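Local atomic coordinates of alkylhalidase CmlS (Streptomyces venezuelae, PDB entry 3I3L), a protein that works in chloramphenicol biosynthesis as a flavin-dependent halogenase and carries its FAD bound covalently. Residues D136-S140 with R141-V145; L250-D253 with R254-A258. One frame throughout, in Å; residues are numbered along the deposited sequence.

Interaction 1 of 2, residues D136-S140 with R141-V145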
# COMPACT_ATOMS: atom_id res chain seq x y z
N ASP A 136 -20.00 5.20 11.87
CA ASP A 136 -21.07 6.14 12.21
C ASP A 136 -21.40 7.01 11.03
O ASP A 136 -22.54 7.31 10.79
CB ASP A 136 -20.63 7.00 13.41
CG ASP A 136 -20.63 6.24 14.70
OD1 ASP A 136 -21.05 5.07 14.71
OD2 ASP A 136 -20.19 6.80 15.73
N GLU A 137 -20.39 7.43 10.28
CA GLU A 137 -20.71 8.10 9.03
C GLU A 137 -21.60 7.22 8.13
O GLU A 137 -22.62 7.70 7.62
CB GLU A 137 -19.46 8.60 8.31
CG GLU A 137 -19.78 9.31 7.06
CD GLU A 137 -20.58 10.57 7.31
OE1 GLU A 137 -20.34 11.21 8.36
OE2 GLU A 137 -21.43 10.93 6.44
N ALA A 138 -21.26 5.93 8.00
CA ALA A 138 -22.06 4.99 7.18
C ALA A 138 -23.53 4.96 7.64
O ALA A 138 -24.46 5.10 6.81
CB ALA A 138 -21.49 3.57 7.17
N ARG A 139 -23.73 4.82 8.97
CA ARG A 139 -25.05 4.88 9.59
C ARG A 139 -25.84 6.12 9.17
O ARG A 139 -26.96 6.01 8.72
CB ARG A 139 -24.94 4.86 11.13
CG ARG A 139 -24.88 3.46 11.75
CD ARG A 139 -24.93 3.55 13.27
NE ARG A 139 -24.30 2.41 13.91
CZ ARG A 139 -24.94 1.31 14.26
NH1 ARG A 139 -26.25 1.23 14.05
NH2 ARG A 139 -24.30 0.29 14.82
N SER A 140 -25.23 7.29 9.33
CA SER A 140 -25.82 8.58 9.01
C SER A 140 -26.26 8.69 7.59
O SER A 140 -27.01 9.60 7.25
CB SER A 140 -24.82 9.70 9.25
OG SER A 140 -24.66 9.88 10.63
N ARG A 141 -25.76 7.83 6.71
CA ARG A 141 -26.18 7.96 5.32
C ARG A 141 -27.30 6.98 5.02
O ARG A 141 -27.77 6.86 3.88
CB ARG A 141 -25.00 7.86 4.36
CG ARG A 141 -23.93 8.90 4.65
CD ARG A 141 -22.72 8.80 3.76
NE ARG A 141 -21.74 9.86 4.09
CZ ARG A 141 -20.74 10.20 3.29
NH1 ARG A 141 -20.57 9.56 2.15
NH2 ARG A 141 -19.89 11.19 3.63
N GLY A 142 -27.72 6.27 6.06
CA GLY A 142 -28.87 5.34 5.94
C GLY A 142 -28.46 3.92 5.56
O GLY A 142 -29.32 3.06 5.34
N ILE A 143 -27.14 3.67 5.53
CA ILE A 143 -26.58 2.32 5.43
C ILE A 143 -26.93 1.59 6.67
O ILE A 143 -26.75 2.11 7.77
CB ILE A 143 -24.99 2.33 5.26
CG1 ILE A 143 -24.61 2.89 3.88
CG2 ILE A 143 -24.48 0.96 5.44
CD1 ILE A 143 -23.17 3.64 3.82
N THR A 144 -27.40 0.36 6.50
CA THR A 144 -27.76 -0.49 7.63
C THR A 144 -26.52 -1.09 8.28
O THR A 144 -25.70 -1.73 7.60
CB THR A 144 -28.68 -1.68 7.13
OG1 THR A 144 -29.78 -1.14 6.40
CG2 THR A 144 -29.19 -2.53 8.32
N VAL A 145 -26.38 -0.91 9.59
CA VAL A 145 -25.20 -1.40 10.26
C VAL A 145 -25.63 -2.23 11.47
O VAL A 145 -26.36 -1.73 12.30
CB VAL A 145 -24.22 -0.23 10.71
CG1 VAL A 145 -23.14 -0.74 11.68
CG2 VAL A 145 -23.58 0.48 9.51
O HOH W 1 -20.52 13.54 5.07
O HOH W 2 -25.86 -1.92 15.58
O HOH W 3 -28.41 3.53 9.33
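The carbonyl oxygen of A138 is gripped from opposite faces of its plane by two amides, R141 N at 3.0 Å and I143 N at 3.3 Å. The I143 N bond, with G142 N to R139 O at 2.8 Å, makes a Schellman motif at the end of helix 127-140 in the FAD-binding domain. G142 reverses the chain with a positive phi (91°), where a CB would jam against the preceding carbonyl oxygen; glycine suits the place. I143 follows in extended conformation and lays its CD1 3.7 Å from A138 CB, an apolar branch meeting a small methyl as the chain enters strand 144-146, parallel beside strand 48-52.

On another side, E137 and R141 form a salt bridge. The carboxylate stands nearly upright to the guanidinium, 81° between planes, and its OE2 takes R141 NE at 2.6 Å on the anti lone pair, close to the guanidinium plane; water 1 bridges OE2 to R141 NH2, which also bonds L77 O. The extended chain of R139 carries its guanidinium across V145 to E147, which pairs with NH2. V145 CG1 lies over one face, toward its rim, 3.5 Å from R139 NH2.

Interaction 2 of 2, residues L250-D253 with R254-A258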
# COMPACT_ATOMS: atom_id res chain seq x y z
N LEU A 250 7.59 -3.70 18.56
CA LEU A 250 8.68 -4.52 18.05
C LEU A 250 8.13 -5.42 16.95
O LEU A 250 7.11 -6.08 17.12
CB LEU A 250 9.29 -5.44 19.16
CG LEU A 250 9.54 -4.71 20.50
CD1 LEU A 250 9.91 -5.71 21.60
CD2 LEU A 250 10.65 -3.66 20.39
N VAL A 251 8.83 -5.49 15.84
CA VAL A 251 8.52 -6.50 14.83
C VAL A 251 9.71 -7.48 14.77
O VAL A 251 10.83 -7.10 14.43
CB VAL A 251 8.22 -5.86 13.44
CG1 VAL A 251 7.88 -6.92 12.38
CG2 VAL A 251 7.02 -4.87 13.59
N VAL A 252 9.43 -8.74 15.12
CA VAL A 252 10.46 -9.76 15.27
C VAL A 252 10.00 -10.99 14.50
O VAL A 252 8.92 -10.96 13.87
CB VAL A 252 10.70 -10.10 16.75
CG1 VAL A 252 11.22 -8.88 17.51
CG2 VAL A 252 9.40 -10.62 17.45
N ASP A 253 10.81 -12.04 14.49
CA ASP A 253 10.50 -13.22 13.67
C ASP A 253 9.57 -14.12 14.47
O ASP A 253 9.55 -14.05 15.69
CB ASP A 253 11.77 -13.95 13.26
CG ASP A 253 11.50 -15.11 12.32
OD1 ASP A 253 11.16 -14.88 11.15
OD2 ASP A 253 11.58 -16.28 12.79
N ARG A 254 8.80 -14.97 13.80
CA ARG A 254 7.84 -15.76 14.54
C ARG A 254 8.54 -16.75 15.44
O ARG A 254 7.91 -17.30 16.36
CB ARG A 254 6.84 -16.49 13.59
CG ARG A 254 7.25 -17.86 13.10
CD ARG A 254 8.46 -17.81 12.19
NE ARG A 254 8.62 -19.07 11.47
CZ ARG A 254 9.76 -19.79 11.48
NH1 ARG A 254 10.84 -19.36 12.16
NH2 ARG A 254 9.85 -20.91 10.76
N SER A 255 9.83 -17.02 15.17
CA SER A 255 10.66 -17.90 16.04
C SER A 255 10.80 -17.39 17.45
O SER A 255 11.28 -18.14 18.33
CB SER A 255 12.09 -18.10 15.47
OG SER A 255 12.85 -16.89 15.42
N LYS A 256 10.39 -16.15 17.70
CA LYS A 256 10.42 -15.55 19.06
C LYS A 256 9.17 -15.88 19.84
O LYS A 256 9.04 -15.48 21.03
CB LYS A 256 10.59 -14.01 19.05
CG LYS A 256 11.87 -13.51 18.40
CD LYS A 256 13.12 -13.93 19.26
CE LYS A 256 14.45 -13.44 18.62
NZ LYS A 256 15.59 -13.65 19.53
N SER A 257 8.25 -16.60 19.18
CA SER A 257 6.94 -16.95 19.83
C SER A 257 7.19 -17.70 21.10
O SER A 257 6.59 -17.39 22.14
CB SER A 257 6.02 -17.78 18.90
OG SER A 257 5.71 -17.01 17.71
N ALA A 258 8.08 -18.67 21.01
CA ALA A 258 8.40 -19.56 22.12
C ALA A 258 8.89 -18.78 23.34
O ALA A 258 8.45 -19.06 24.46
CB ALA A 258 9.41 -20.64 21.70
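D253 meets S255 already at its CB, 3.8 Å from S255 OG, and its CG stands anti to its own N (chi1 -176°), which swings the carboxylate forward along the turn that follows. OD1 looks to another part of the fold, where it forms a salt bridge with R394. OD2 gathers three donors. The hydroxyl S255 OG donates at 3.0 Å on the anti lone pair; S255 N, also at 3.0 Å, comes down from above the carboxylate plane, 50° out of it; R254 NH1 takes the syn lone pair at 3.2 Å in a salt bridge.

The bond from S255 N makes an Asx turn, and K256 N bonded to D253 O at 3.0 Å adds a beta turn over the same residues, so that strand 245-253 of the large mixed sheet passes into helix 257-263. Aspartate suits this place because one short side chain can reach an amide two residues on and still meet cations. With an alanine here, S255 N would probably lose its acceptor and S255 OG its stronger one, while R254 and R394 would be deprived of a shared carboxylate, loosening the turn.

R254 runs side by side with D253, and a bend at chi2 helps bring its NH1 round to OD2; NH1 also pairs with E389. On the apolar side, V252 CG2 touches K256 CG at 3.9 Å, the methyl meeting the aliphatic stem of the lysine at about a right angle. At the start of helix 257-263, S257 reaches back to R254: its OG donates to R254 O at 2.6 Å, in the carbonyl plane, and its N bonds the same oxygen.

In the fold
Both contacts are junctions between a helix and a strand within the FAD-binding domain, run in opposite senses: interaction 1 goes from helix to strand, interaction 2 from strand to helix. They belong to different sheets, the first at the outer strand of the six-stranded one, the second in the nine-stranded one; their centres are 40 Å apart and their nearest atoms about 29 Å. Each mixes buried and more accessible residues. In 136-145 backbone carbonyls take the amides that end the helix, while ion pairs ride outside; in 250-258 a buried carboxylate does much of the work. Each has a side chain about 10 Å from the FAD, V145 and V252, so neither touches it.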